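Long-range contacts in NAD_Gly3P_dh, NAD-dependent glycerol-3-phosphate dehydrogenase (Streptosporangium roseum, PDB 5OCM), which binds NADP+ and probably works as an NADPH-dependent imine reductase of the 3-hydroxyisobutyrate dehydrogenase-related family: residues T7-G12 / P61-C66; L89-S94 / I112-G117; A188-T193 / H247-A252; A233-H238 / L277-M282. All blocks are in the same frame, centred on the assembly; numbering follows the deposited sequence.

Contacts 1 and 2 are buried pairings of parallel strands in one Rossmann-type sheet, and both reach the same NADP+. They touch, since strands 62-65 and 88-91 are neighbours: Val-63 O and Val-65 N face Val-90 N and Val-90 O. Contacts 3 and 4 belong to the helical C-terminal part. Both use helix 235-252, contact 4 at its start and contact 3 at its end, and both touch the second subunit. Contact 4 is buried too, partly by that subunit and the ligand; contact 3 is buried at Leu-190 but exposed at Thr-193. Backbone hydrogen bonds dominate the sheet contacts; contact 3 is apolar, contact 4 mixes one backbone bond, a water and a ligand-covered histidine.

Contact 1: T7-G12 / P61-C66; sequences TVLGLG and PLVVVC. With NAP (NADP nicotinamide-adenine-dinucleotide phosphate), chain G.
Leu-9 lies against Val-63 where two neighbouring parallel strands of the Rossmann-type sheet, 7-9 and 62-65, run side by side before the first nucleotide-binding turn. Leu-9 and Thr-7 give the most surface to the contact, followed by Val-64. CG of Leu-9 is anti to its own carbonyl carbon (chi1 -51°), which carries the branched end back along the sheet face shared with Thr-7, Val-63 and Val-65; CD1 reaches CG1 of Val-63 at 3.8 Å. The backbone of Leu-9 is held on both sides of its CA: its N donates to Val-64 O (2.8 Å) and its O accepts from Cys-66 N (2.9 Å). Thr-7 repeats the pattern two residues earlier, between Leu-62 O and Val-64 N, while its OG1 turns to Ser-60 and the carbonyl of Ala-56. Val-64 points to the other face, with CB 3.5 Å from Thr-7 O, and packs there on Val-90 of the next strand. Beyond the pairing the chain enters the glycine-rich turn, consistent with a GxGxxG motif. A side chain on Gly-10 would run into Cys-66 O, and one on Gly-12 would strike the cofactor. Cys-66 SG sits 3.4 Å from O4D of NADP+. A water bridges the strand ends to the pyrophosphate, donating to Cys-66 O and, at 2.6 Å, to cofactor O2N.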
# COMPACT_ATOMS: atom_id res chain seq x y z
N THR A 7 -10.58 -3.86 -32.90
CA THR A 7 -11.46 -2.71 -32.72
C THR A 7 -11.49 -2.30 -31.24
O THR A 7 -11.56 -3.17 -30.37
CB THR A 7 -12.88 -3.03 -33.22
OG1 THR A 7 -12.84 -3.11 -34.67
CG2 THR A 7 -13.87 -1.94 -32.81
N VAL A 8 -11.40 -0.99 -30.97
CA VAL A 8 -11.61 -0.44 -29.67
C VAL A 8 -12.88 0.44 -29.71
O VAL A 8 -12.97 1.39 -30.54
CB VAL A 8 -10.42 0.38 -29.16
CG1 VAL A 8 -10.72 0.99 -27.79
CG2 VAL A 8 -9.16 -0.49 -29.13
N LEU A 9 -13.85 0.09 -28.87
CA LEU A 9 -15.04 0.89 -28.64
C LEU A 9 -14.91 1.60 -27.31
O LEU A 9 -14.85 0.95 -26.27
CB LEU A 9 -16.29 0.02 -28.61
CG LEU A 9 -16.47 -0.94 -29.78
CD1 LEU A 9 -17.72 -1.81 -29.59
CD2 LEU A 9 -16.57 -0.20 -31.11
N GLY A 10 -14.87 2.93 -27.36
CA GLY A 10 -14.73 3.79 -26.20
C GLY A 10 -13.36 4.42 -26.18
O GLY A 10 -12.35 3.72 -26.06
N LEU A 11 -13.32 5.74 -26.35
CA LEU A 11 -12.09 6.50 -26.47
C LEU A 11 -12.00 7.57 -25.41
O LEU A 11 -11.64 8.72 -25.70
CB LEU A 11 -11.95 7.09 -27.86
CG LEU A 11 -11.92 6.11 -28.98
CD1 LEU A 11 -11.83 6.85 -30.33
CD2 LEU A 11 -10.83 5.02 -28.87
N GLY A 12 -12.23 7.16 -24.18
CA GLY A 12 -11.86 7.98 -23.01
C GLY A 12 -10.38 7.97 -22.79
O GLY A 12 -9.61 7.55 -23.65
N PRO A 61 -11.80 -9.14 -36.04
CA PRO A 61 -12.17 -10.38 -35.33
C PRO A 61 -12.08 -10.28 -33.82
O PRO A 61 -12.54 -11.21 -33.14
CB PRO A 61 -11.11 -11.39 -35.81
CG PRO A 61 -9.94 -10.55 -36.19
CD PRO A 61 -10.50 -9.27 -36.73
N LEU A 62 -11.51 -9.21 -33.29
CA LEU A 62 -11.32 -8.99 -31.84
C LEU A 62 -11.84 -7.59 -31.56
O LEU A 62 -11.38 -6.62 -32.17
CB LEU A 62 -9.86 -9.10 -31.47
CG LEU A 62 -9.48 -8.95 -30.03
CD1 LEU A 62 -9.99 -10.09 -29.25
CD2 LEU A 62 -8.00 -8.85 -29.78
N VAL A 63 -12.82 -7.49 -30.65
CA VAL A 63 -13.48 -6.24 -30.35
C VAL A 63 -13.36 -5.98 -28.85
O VAL A 63 -13.82 -6.77 -28.03
CB VAL A 63 -14.97 -6.27 -30.70
CG1 VAL A 63 -15.64 -4.91 -30.37
CG2 VAL A 63 -15.16 -6.63 -32.16
N VAL A 64 -12.74 -4.86 -28.52
CA VAL A 64 -12.42 -4.50 -27.13
C VAL A 64 -13.33 -3.31 -26.76
O VAL A 64 -13.36 -2.32 -27.49
CB VAL A 64 -10.98 -4.07 -27.01
CG1 VAL A 64 -10.66 -3.61 -25.57
CG2 VAL A 64 -10.09 -5.25 -27.40
N VAL A 65 -14.03 -3.40 -25.62
CA VAL A 65 -14.85 -2.30 -25.18
C VAL A 65 -14.29 -1.75 -23.88
O VAL A 65 -14.02 -2.53 -22.93
CB VAL A 65 -16.37 -2.64 -25.05
CG1 VAL A 65 -16.66 -3.95 -24.47
CG2 VAL A 65 -17.18 -1.52 -24.46
N CYS A 66 -14.22 -0.42 -23.79
CA CYS A 66 -13.73 0.24 -22.56
C CYS A 66 -14.48 1.54 -22.39
O CYS A 66 -14.05 2.58 -22.85
CB CYS A 66 -12.25 0.42 -22.61
SG CYS A 66 -11.58 1.05 -21.03
PA NAP G . -13.57 8.29 -19.37
O1A NAP G . -12.40 9.18 -19.80
O2A NAP G . -14.50 9.04 -18.53
O5B NAP G . -14.34 7.63 -20.65
C5B NAP G . -15.67 7.13 -20.49
C4B NAP G . -15.97 6.52 -21.84
O4B NAP G . -17.20 5.83 -21.84
C3B NAP G . -16.03 7.55 -23.02
O3B NAP G . -15.46 7.00 -24.23
C2B NAP G . -17.55 7.74 -23.16
O2B NAP G . -17.98 8.29 -24.42
C1B NAP G . -18.02 6.33 -22.93
N9A NAP G . -19.43 6.23 -22.58
C8A NAP G . -20.04 6.59 -21.45
N7A NAP G . -21.34 6.33 -21.50
C5A NAP G . -21.56 5.79 -22.71
C6A NAP G . -22.72 5.27 -23.42
N6A NAP G . -23.97 5.29 -22.81
N1A NAP G . -22.57 4.87 -24.70
C2A NAP G . -21.36 4.85 -25.31
N3A NAP G . -20.23 5.28 -24.72
C4A NAP G . -20.32 5.73 -23.44
O3 NAP G . -13.16 7.03 -18.52
PN NAP G . -11.74 6.22 -18.69
O1N NAP G . -10.79 6.72 -17.68
O2N NAP G . -11.44 5.97 -20.17
O5D NAP G . -12.34 4.87 -18.03
C5D NAP G . -13.01 3.93 -18.89
C4D NAP G . -13.12 2.64 -18.11
O4D NAP G . -11.74 2.14 -17.83
C3D NAP G . -13.91 2.83 -16.80
O3D NAP G . -14.73 1.68 -16.53
C2D NAP G . -12.75 2.94 -15.80
O2D NAP G . -13.07 2.62 -14.43
C1D NAP G . -11.73 1.97 -16.43
N1N NAP G . -10.36 2.21 -16.01
C2N NAP G . -9.79 3.38 -16.18
C3N NAP G . -8.48 3.62 -15.73
C7N NAP G . -7.81 4.94 -15.82
O7N NAP G . -6.70 5.01 -15.25
N7N NAP G . -8.37 5.93 -16.45
C4N NAP G . -7.75 2.56 -15.16
C5N NAP G . -8.35 1.31 -15.11
C6N NAP G . -9.66 1.18 -15.54
P2B NAP G . -18.00 9.89 -24.61
O1X NAP G . -16.60 10.27 -24.94
O2X NAP G . -19.03 9.99 -25.69
O3X NAP G . -18.64 10.42 -23.33
O HOH W 1 -12.22 4.88 -22.44

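Contact 2: L89-S94 / I112-G117; sequences LVNLTS and ITYLDG. With NAP (NADP nicotinamide-adenine-dinucleotide phosphate), chain G.
Leu-89 and Tyr-114 face each other across parallel strands 89-91 and 113-117, joined by helix 97-109 in a beta-alpha-beta crossover of the Rossmann-type domain. The tight part is the sheet face carrying Leu-89, Asn-91, Tyr-114 and Asp-116. Leu-89 CG lies at the edge of the Tyr-114 ring, in its plane, and CD2 comes to 3.8 Å from ring atom CD1. Asn-91 reaches the phenol: its ND2 donates to Tyr-114 OH (3.1 Å), the oxygen lying in the amide plane, and the hydroxyl makes a weak bond to Asp-116 OD2. Asn-91 OD1 accepts from Thr-93 N, above the carbonyl plane, which makes an Asx turn, and also from Thr-93 OG1, in that plane; together they hold the amide against rotation. Four backbone bonds join the strands, the first donated by Leu-89 N to Thr-113 O and the last by Gly-117 N to Asn-91 O. Leu-92 CD2 lies 3.6 Å from Gly-117 CA, where a side chain would clash. The pairing is looser on the other face, where Val-90 CG2 and Leu-115 CB stay 4.3 Å apart, and at partly exposed Thr-113. At the far end a water lies within hydrogen-bonding distance of Asp-116 OD1 and Thr-93 O, with too few protons for every acceptor nearby. Beyond it Ser-94 N donates to NADP+ O3D, and Ser-94 OG is hydrogen-bonded to ribose O2D at 2.6 Å.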
# COMPACT_ATOMS: atom_id res chain seq x y z
N LEU A 89 -15.23 -10.90 -28.12
CA LEU A 89 -15.54 -9.66 -27.46
C LEU A 89 -14.77 -9.64 -26.14
O LEU A 89 -14.84 -10.61 -25.37
CB LEU A 89 -17.03 -9.59 -27.17
CG LEU A 89 -17.55 -8.46 -26.32
CD1 LEU A 89 -17.29 -7.13 -26.99
CD2 LEU A 89 -19.03 -8.64 -26.00
N VAL A 90 -14.06 -8.54 -25.89
CA VAL A 90 -13.23 -8.38 -24.70
C VAL A 90 -13.72 -7.12 -23.99
O VAL A 90 -13.70 -6.02 -24.58
CB VAL A 90 -11.75 -8.20 -25.06
CG1 VAL A 90 -10.90 -7.91 -23.80
CG2 VAL A 90 -11.22 -9.42 -25.84
N ASN A 91 -14.22 -7.26 -22.76
CA ASN A 91 -14.77 -6.13 -22.03
C ASN A 91 -13.84 -5.75 -20.91
O ASN A 91 -13.59 -6.54 -20.01
CB ASN A 91 -16.14 -6.52 -21.48
CG ASN A 91 -16.84 -5.38 -20.75
OD1 ASN A 91 -16.41 -4.21 -20.80
ND2 ASN A 91 -18.00 -5.72 -20.15
N LEU A 92 -13.28 -4.56 -21.01
CA LEU A 92 -12.32 -4.00 -20.04
C LEU A 92 -12.94 -2.87 -19.22
O LEU A 92 -12.25 -2.10 -18.51
CB LEU A 92 -11.04 -3.54 -20.75
CG LEU A 92 -10.25 -4.63 -21.50
CD1 LEU A 92 -9.00 -4.07 -22.15
CD2 LEU A 92 -9.96 -5.80 -20.58
N THR A 93 -14.27 -2.74 -19.29
CA THR A 93 -14.99 -1.74 -18.49
C THR A 93 -15.04 -2.18 -17.02
O THR A 93 -15.29 -3.33 -16.75
CB THR A 93 -16.42 -1.59 -19.06
OG1 THR A 93 -16.31 -1.24 -20.46
CG2 THR A 93 -17.20 -0.56 -18.33
N SER A 94 -14.86 -1.26 -16.08
CA SER A 94 -15.02 -1.56 -14.65
C SER A 94 -16.44 -2.00 -14.30
O SER A 94 -17.41 -1.58 -14.91
CB SER A 94 -14.62 -0.38 -13.78
OG SER A 94 -13.35 0.08 -14.12
N ILE A 112 -21.45 -15.51 -28.82
CA ILE A 112 -20.31 -14.57 -28.89
C ILE A 112 -19.28 -15.01 -27.88
O ILE A 112 -19.61 -15.05 -26.72
CB ILE A 112 -20.76 -13.16 -28.58
CG1 ILE A 112 -21.82 -12.70 -29.62
CG2 ILE A 112 -19.55 -12.23 -28.63
CD1 ILE A 112 -22.60 -11.45 -29.07
N THR A 113 -18.06 -15.31 -28.32
CA THR A 113 -17.03 -15.71 -27.35
C THR A 113 -16.59 -14.46 -26.59
O THR A 113 -16.45 -13.37 -27.19
CB THR A 113 -15.89 -16.65 -27.87
OG1 THR A 113 -14.51 -16.19 -27.61
CG2 THR A 113 -16.16 -17.32 -29.12
N TYR A 114 -16.48 -14.58 -25.28
CA TYR A 114 -16.43 -13.41 -24.40
C TYR A 114 -15.34 -13.56 -23.35
O TYR A 114 -15.29 -14.57 -22.64
CB TYR A 114 -17.77 -13.26 -23.68
CG TYR A 114 -17.85 -12.09 -22.77
CD1 TYR A 114 -17.70 -10.81 -23.24
CD2 TYR A 114 -18.11 -12.26 -21.42
CE1 TYR A 114 -17.79 -9.72 -22.39
CE2 TYR A 114 -18.20 -11.15 -20.54
CZ TYR A 114 -18.01 -9.90 -21.01
OH TYR A 114 -18.12 -8.81 -20.19
N LEU A 115 -14.47 -12.55 -23.25
CA LEU A 115 -13.48 -12.45 -22.19
C LEU A 115 -13.77 -11.19 -21.41
O LEU A 115 -14.03 -10.13 -21.99
CB LEU A 115 -12.08 -12.36 -22.78
CG LEU A 115 -11.55 -13.66 -23.43
CD1 LEU A 115 -10.25 -13.39 -24.15
CD2 LEU A 115 -11.39 -14.79 -22.39
N ASP A 116 -13.75 -11.31 -20.09
CA ASP A 116 -14.00 -10.17 -19.23
C ASP A 116 -12.71 -9.86 -18.54
O ASP A 116 -12.15 -10.76 -17.85
CB ASP A 116 -15.13 -10.50 -18.23
CG ASP A 116 -15.68 -9.24 -17.59
OD1 ASP A 116 -14.98 -8.63 -16.73
OD2 ASP A 116 -16.82 -8.81 -17.93
N GLY A 117 -12.20 -8.65 -18.65
CA GLY A 117 -10.90 -8.28 -18.11
C GLY A 117 -10.88 -7.03 -17.26
O GLY A 117 -11.84 -6.27 -17.23
PA NAP G . -13.57 8.29 -19.37
O1A NAP G . -12.40 9.18 -19.80
O2A NAP G . -14.50 9.04 -18.53
O5B NAP G . -14.34 7.63 -20.65
C5B NAP G . -15.67 7.13 -20.49
C4B NAP G . -15.97 6.52 -21.84
O4B NAP G . -17.20 5.83 -21.84
C3B NAP G . -16.03 7.55 -23.02
O3B NAP G . -15.46 7.00 -24.23
C2B NAP G . -17.55 7.74 -23.16
O2B NAP G . -17.98 8.29 -24.42
C1B NAP G . -18.02 6.33 -22.93
N9A NAP G . -19.43 6.23 -22.58
C8A NAP G . -20.04 6.59 -21.45
N7A NAP G . -21.34 6.33 -21.50
C5A NAP G . -21.56 5.79 -22.71
C6A NAP G . -22.72 5.27 -23.42
N6A NAP G . -23.97 5.29 -22.81
N1A NAP G . -22.57 4.87 -24.70
C2A NAP G . -21.36 4.85 -25.31
N3A NAP G . -20.23 5.28 -24.72
C4A NAP G . -20.32 5.73 -23.44
O3 NAP G . -13.16 7.03 -18.52
PN NAP G . -11.74 6.22 -18.69
O1N NAP G . -10.79 6.72 -17.68
O2N NAP G . -11.44 5.97 -20.17
O5D NAP G . -12.34 4.87 -18.03
C5D NAP G . -13.01 3.93 -18.89
C4D NAP G . -13.12 2.64 -18.11
O4D NAP G . -11.74 2.14 -17.83
C3D NAP G . -13.91 2.83 -16.80
O3D NAP G . -14.73 1.68 -16.53
C2D NAP G . -12.75 2.94 -15.80
O2D NAP G . -13.07 2.62 -14.43
C1D NAP G . -11.73 1.97 -16.43
N1N NAP G . -10.36 2.21 -16.01
C2N NAP G . -9.79 3.38 -16.18
C3N NAP G . -8.48 3.62 -15.73
C7N NAP G . -7.81 4.94 -15.82
O7N NAP G . -6.70 5.01 -15.25
N7N NAP G . -8.37 5.93 -16.45
C4N NAP G . -7.75 2.56 -15.16
C5N NAP G . -8.35 1.31 -15.11
C6N NAP G . -9.66 1.18 -15.54
P2B NAP G . -18.00 9.89 -24.61
O1X NAP G . -16.60 10.27 -24.94
O2X NAP G . -19.03 9.99 -25.69
O3X NAP G . -18.64 10.42 -23.33
O HOH W 2 -14.71 -6.07 -17.27

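Contact 3: A188-T193 / H247-A252; sequences AALLGT and HESEAA
Leu-190 and Ser-249 bring the ends of two helices together, their CA atoms 6.4 Å apart; the axes of segments 188-192 and 247-252 approach to 9.9 Å and cross at 52°. No hydrogen bond links the two segments. Leu-190 does most of the work: with CG anti to the backbone N (chi1 180°), its two methyls spread over the other helix. CD1 presses on Ala-252 CB at 3.5 Å, tighter than usual for two carbons, while CD2 lies near Glu-248 CG and Ser-249 OG. The Glu-248 side chain crosses that of Leu-190 at about a right angle and sends its carboxylate on to Ser-97 of the second subunit. Cutting Leu-190 back to an alanine would probably leave Ala-252 and the Glu-248 methylene without their apolar partner and open a gap between the helix ends. On the more exposed rim, Thr-193 OG1 donates to Leu-190 O (2.7 Å) in the carbonyl plane and also touches Ala-252 CB. The Leu-190 carbonyl accepts a second bond from Thr-193 N. Leu-168 of the second subunit packs on Leu-190, placing this oblique helix-helix contact in the all-helical C-terminal domain, at the dimer interface and away from the ligand sites.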
# COMPACT_ATOMS: atom_id res chain seq x y z
N ALA A 188 1.71 12.73 3.82
CA ALA A 188 2.24 13.93 3.19
C ALA A 188 1.71 15.20 3.87
O ALA A 188 2.48 16.15 4.08
CB ALA A 188 1.86 13.94 1.73
N ALA A 189 0.42 15.22 4.20
CA ALA A 189 -0.16 16.38 4.89
C ALA A 189 0.53 16.59 6.25
O ALA A 189 0.87 17.73 6.64
CB ALA A 189 -1.64 16.20 5.07
N LEU A 190 0.72 15.49 6.98
CA LEU A 190 1.39 15.55 8.29
C LEU A 190 2.81 16.04 8.16
O LEU A 190 3.21 17.00 8.87
CB LEU A 190 1.37 14.15 8.94
CG LEU A 190 2.04 14.04 10.32
CD1 LEU A 190 1.47 15.02 11.34
CD2 LEU A 190 1.82 12.64 10.89
N LEU A 191 3.56 15.49 7.21
CA LEU A 191 4.92 15.92 7.01
C LEU A 191 5.05 17.35 6.49
O LEU A 191 6.04 18.04 6.83
CB LEU A 191 5.68 14.94 6.10
CG LEU A 191 6.13 13.73 6.97
CD1 LEU A 191 6.37 12.58 6.10
CD2 LEU A 191 7.41 14.07 7.77
N GLY A 192 4.07 17.78 5.72
CA GLY A 192 4.02 19.19 5.22
C GLY A 192 4.01 20.20 6.35
O GLY A 192 4.56 21.32 6.19
N THR A 193 3.46 19.83 7.51
CA THR A 193 3.47 20.76 8.67
C THR A 193 4.84 20.97 9.24
O THR A 193 5.09 21.99 9.87
CB THR A 193 2.47 20.35 9.78
OG1 THR A 193 2.93 19.17 10.38
CG2 THR A 193 1.09 20.11 9.23
N HIS A 247 -2.10 11.10 17.82
CA HIS A 247 -1.60 12.24 18.63
C HIS A 247 -0.75 13.20 17.81
O HIS A 247 -0.89 14.44 17.94
CB HIS A 247 -0.91 11.76 19.92
CG HIS A 247 -1.93 11.20 20.88
ND1 HIS A 247 -1.89 9.97 21.57
CD2 HIS A 247 -3.05 11.84 21.34
CE1 HIS A 247 -3.03 9.82 22.22
NE2 HIS A 247 -3.71 10.96 22.19
N GLU A 248 0.12 12.64 16.99
CA GLU A 248 0.94 13.46 16.10
C GLU A 248 0.08 14.26 15.11
O GLU A 248 0.33 15.47 14.89
CB GLU A 248 1.98 12.58 15.36
CG GLU A 248 3.10 13.39 14.72
CD GLU A 248 4.10 13.95 15.80
OE1 GLU A 248 4.34 13.28 16.81
OE2 GLU A 248 4.59 15.11 15.62
N SER A 249 -0.95 13.62 14.56
CA SER A 249 -1.83 14.30 13.63
C SER A 249 -2.61 15.42 14.31
O SER A 249 -2.76 16.50 13.75
CB SER A 249 -2.79 13.30 13.02
OG SER A 249 -2.07 12.35 12.26
N GLU A 250 -3.11 15.15 15.52
CA GLU A 250 -3.85 16.19 16.29
C GLU A 250 -2.94 17.36 16.59
O GLU A 250 -3.36 18.50 16.42
CB GLU A 250 -4.42 15.61 17.58
CG GLU A 250 -5.63 14.74 17.32
CD GLU A 250 -6.16 14.02 18.56
OE1 GLU A 250 -5.55 14.01 19.65
OE2 GLU A 250 -7.30 13.46 18.43
N ALA A 251 -1.71 17.09 17.01
CA ALA A 251 -0.76 18.19 17.32
C ALA A 251 -0.44 19.02 16.07
O ALA A 251 -0.25 20.22 16.17
CB ALA A 251 0.53 17.68 17.95
N ALA A 252 -0.39 18.38 14.90
CA ALA A 252 -0.08 19.07 13.64
C ALA A 252 -1.30 19.77 13.03
O ALA A 252 -1.12 20.52 12.09
CB ALA A 252 0.48 18.08 12.62

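Contact 4: A233-H238 / L277-M282; sequences ATIDTH and LGYAAM. With 9RH (2,2,2-trifluoromethyl acetophenone hydrate), chain H; NAP (NADP nicotinamide-adenine-dinucleotide phosphate), chain B.
His-238 meets Tyr-279 at the pocket that holds the trifluoroacetophenone hydrate, probably the active site, where the start of helix 235-252 in the helical C-terminal domain packs on the 3-10 turn 279-282. CB of His-238 lies 3.8 Å from O1 of that ligand. CG swings anti to the carbonyl carbon (chi1 -78°), and the ring slots between ligand and tyrosine: O1 sits 3.1 Å above the centre of one face, Tyr-279 CD1 over that of the opposite face. The ring planes are 47° apart. ND1 is hydrogen-bonded to NE1 of Trp-178 of the second subunit. CD2 and CE1 lie between O1 (3.6 and 3.5 Å away) and Tyr-279 CD1, and at the tip NE2 touches Tyr-279 CB and bonds to a water at 2.9 Å. With an alanine instead of the imidazole, Trp-178 of the second subunit would probably lose its partner and a gap open between Tyr-279 and the ligand oxygen. Met-282 CG lies over a face of the Tyr-279 ring, whose OH bonds to Asn-182 of the second subunit. Next to this pair, Ile-235 buries the most surface, its CD1 reaching Ala-281 CB and Met-282 CG; its N donates to Leu-277 O (2.8 Å), almost in line with the carbonyl bond. Thr-237 CG2 lies against fluorines F1 and F3. The water on NE2 also donates to Ala-233 O at 2.8 Å and accepts from Tyr-279 N at 3.0 Å.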
# COMPACT_ATOMS: atom_id res chain seq x y z
N ALA A 233 5.04 -8.54 15.57
CA ALA A 233 4.48 -7.57 16.49
C ALA A 233 3.07 -7.99 16.85
O ALA A 233 2.31 -8.47 15.99
CB ALA A 233 4.44 -6.20 15.82
N THR A 234 2.66 -7.78 18.10
CA THR A 234 1.30 -8.01 18.52
C THR A 234 0.38 -6.85 18.12
O THR A 234 0.81 -5.69 17.88
CB THR A 234 1.21 -8.14 20.06
OG1 THR A 234 1.67 -6.92 20.66
CG2 THR A 234 2.09 -9.27 20.60
N ILE A 235 -0.92 -7.14 18.03
CA ILE A 235 -1.90 -6.09 17.84
C ILE A 235 -1.79 -5.00 18.95
O ILE A 235 -1.94 -3.80 18.67
CB ILE A 235 -3.30 -6.65 17.71
CG1 ILE A 235 -3.40 -7.37 16.35
CG2 ILE A 235 -4.35 -5.53 17.76
CD1 ILE A 235 -4.71 -8.15 16.19
N ASP A 236 -1.50 -5.41 20.19
CA ASP A 236 -1.31 -4.40 21.25
C ASP A 236 -0.17 -3.44 20.90
O ASP A 236 -0.29 -2.22 21.09
CB ASP A 236 -0.97 -5.08 22.61
CG ASP A 236 -2.16 -5.76 23.26
OD1 ASP A 236 -3.29 -5.24 23.16
OD2 ASP A 236 -1.91 -6.80 23.90
N THR A 237 0.91 -3.97 20.36
CA THR A 237 2.05 -3.14 19.97
C THR A 237 1.66 -2.20 18.80
O THR A 237 1.97 -0.98 18.82
CB THR A 237 3.25 -4.02 19.62
OG1 THR A 237 3.64 -4.72 20.78
CG2 THR A 237 4.41 -3.27 19.11
N HIS A 238 0.97 -2.76 17.81
CA HIS A 238 0.40 -1.94 16.75
C HIS A 238 -0.44 -0.75 17.28
O HIS A 238 -0.27 0.39 16.84
CB HIS A 238 -0.48 -2.77 15.76
CG HIS A 238 0.30 -3.57 14.75
ND1 HIS A 238 0.62 -3.07 13.50
CD2 HIS A 238 0.75 -4.86 14.76
CE1 HIS A 238 1.23 -4.02 12.80
NE2 HIS A 238 1.32 -5.11 13.53
N LEU A 277 -2.17 -11.42 19.57
CA LEU A 277 -2.00 -12.06 18.26
C LEU A 277 -1.34 -11.09 17.26
O LEU A 277 -1.24 -9.88 17.52
CB LEU A 277 -3.34 -12.52 17.73
CG LEU A 277 -4.09 -13.54 18.59
CD1 LEU A 277 -5.42 -13.89 17.94
CD2 LEU A 277 -3.21 -14.75 18.95
N GLY A 278 -0.91 -11.66 16.14
CA GLY A 278 -0.38 -10.85 15.05
C GLY A 278 -1.50 -10.11 14.31
O GLY A 278 -2.67 -10.46 14.40
N TYR A 279 -1.11 -9.14 13.51
CA TYR A 279 -2.04 -8.28 12.80
C TYR A 279 -2.95 -9.04 11.84
O TYR A 279 -4.07 -8.61 11.56
CB TYR A 279 -1.33 -7.13 12.06
CG TYR A 279 -2.23 -5.95 11.75
CD1 TYR A 279 -2.43 -4.94 12.69
CD2 TYR A 279 -2.92 -5.86 10.55
CE1 TYR A 279 -3.26 -3.86 12.42
CE2 TYR A 279 -3.80 -4.82 10.27
CZ TYR A 279 -3.98 -3.81 11.23
OH TYR A 279 -4.88 -2.80 10.97
N ALA A 280 -2.49 -10.19 11.35
CA ALA A 280 -3.33 -10.99 10.45
C ALA A 280 -4.66 -11.38 11.04
O ALA A 280 -5.62 -11.63 10.31
CB ALA A 280 -2.55 -12.19 9.96
N ALA A 281 -4.75 -11.47 12.37
CA ALA A 281 -6.01 -11.75 13.05
C ALA A 281 -7.10 -10.72 12.72
O ALA A 281 -8.31 -11.02 12.83
CB ALA A 281 -5.80 -11.83 14.53
N MET A 282 -6.69 -9.53 12.26
CA MET A 282 -7.63 -8.51 11.80
C MET A 282 -8.52 -8.96 10.66
O MET A 282 -9.58 -8.36 10.45
CB MET A 282 -6.88 -7.25 11.38
CG MET A 282 -6.29 -6.51 12.57
SD MET A 282 -7.53 -5.86 13.72
CE MET A 282 -8.51 -4.87 12.64
O1 9RH H . 3.29 -2.40 15.12
C1 9RH H . 4.29 -1.46 14.66
O2 9RH H . 3.74 -0.25 14.21
C2 9RH H . 5.15 -2.05 13.54
C3 9RH H . 4.94 -3.35 13.12
C4 9RH H . 5.62 -3.85 12.03
C5 9RH H . 6.54 -3.07 11.36
C6 9RH H . 6.78 -1.78 11.79
C7 9RH H . 6.07 -1.27 12.87
C8 9RH H . 5.14 -1.21 15.86
F1 9RH H . 4.38 -0.80 16.89
F2 9RH H . 6.12 -0.29 15.61
F3 9RH H . 5.72 -2.36 16.17
PA NAP B . 7.70 -6.15 23.07
O1A NAP B . 6.35 -5.81 23.73
O2A NAP B . 7.94 -7.53 22.53
O5B NAP B . 8.92 -5.60 24.04
C5B NAP B . 8.67 -4.48 24.87
C4B NAP B . 9.98 -4.30 25.65
O4B NAP B . 9.79 -3.15 26.49
C3B NAP B . 10.40 -5.44 26.61
O3B NAP B . 11.82 -5.46 26.58
C2B NAP B . 9.84 -4.97 27.96
O2B NAP B . 10.46 -5.52 29.09
C1B NAP B . 10.18 -3.50 27.85
N9A NAP B . 9.46 -2.68 28.81
C8A NAP B . 8.14 -2.44 28.83
N7A NAP B . 7.86 -1.67 29.90
C5A NAP B . 9.02 -1.44 30.58
C6A NAP B . 9.40 -0.73 31.80
N6A NAP B . 8.43 -0.10 32.45
N1A NAP B . 10.67 -0.78 32.22
C2A NAP B . 11.60 -1.44 31.50
N3A NAP B . 11.32 -2.15 30.37
C4A NAP B . 10.06 -2.18 29.90
O3 NAP B . 7.80 -5.00 22.00
PN NAP B . 8.75 -4.99 20.70
O1N NAP B . 8.07 -5.61 19.51
O2N NAP B . 10.15 -5.42 21.06
O5D NAP B . 8.70 -3.44 20.46
C5D NAP B . 9.69 -2.53 21.03
C4D NAP B . 9.60 -1.17 20.47
O4D NAP B . 10.07 -1.24 19.10
C3D NAP B . 8.18 -0.62 20.43
O3D NAP B . 8.29 0.78 20.62
C2D NAP B . 7.68 -0.88 19.00
O2D NAP B . 6.57 -0.02 18.61
C1D NAP B . 8.98 -0.78 18.24
N1N NAP B . 8.98 -1.53 16.94
C2N NAP B . 8.61 -2.81 16.91
C3N NAP B . 8.56 -3.54 15.74
C7N NAP B . 8.13 -4.99 15.65
O7N NAP B . 7.81 -5.41 14.50
N7N NAP B . 8.10 -5.72 16.77
C4N NAP B . 8.85 -2.87 14.55
C5N NAP B . 9.26 -1.50 14.59
C6N NAP B . 9.29 -0.81 15.80
P2B NAP B . 9.91 -6.89 29.74
O1X NAP B . 10.40 -8.02 28.88
O2X NAP B . 10.45 -6.80 31.10
O3X NAP B . 8.42 -6.80 29.66
O HOH W 3 1.63 -7.96 13.32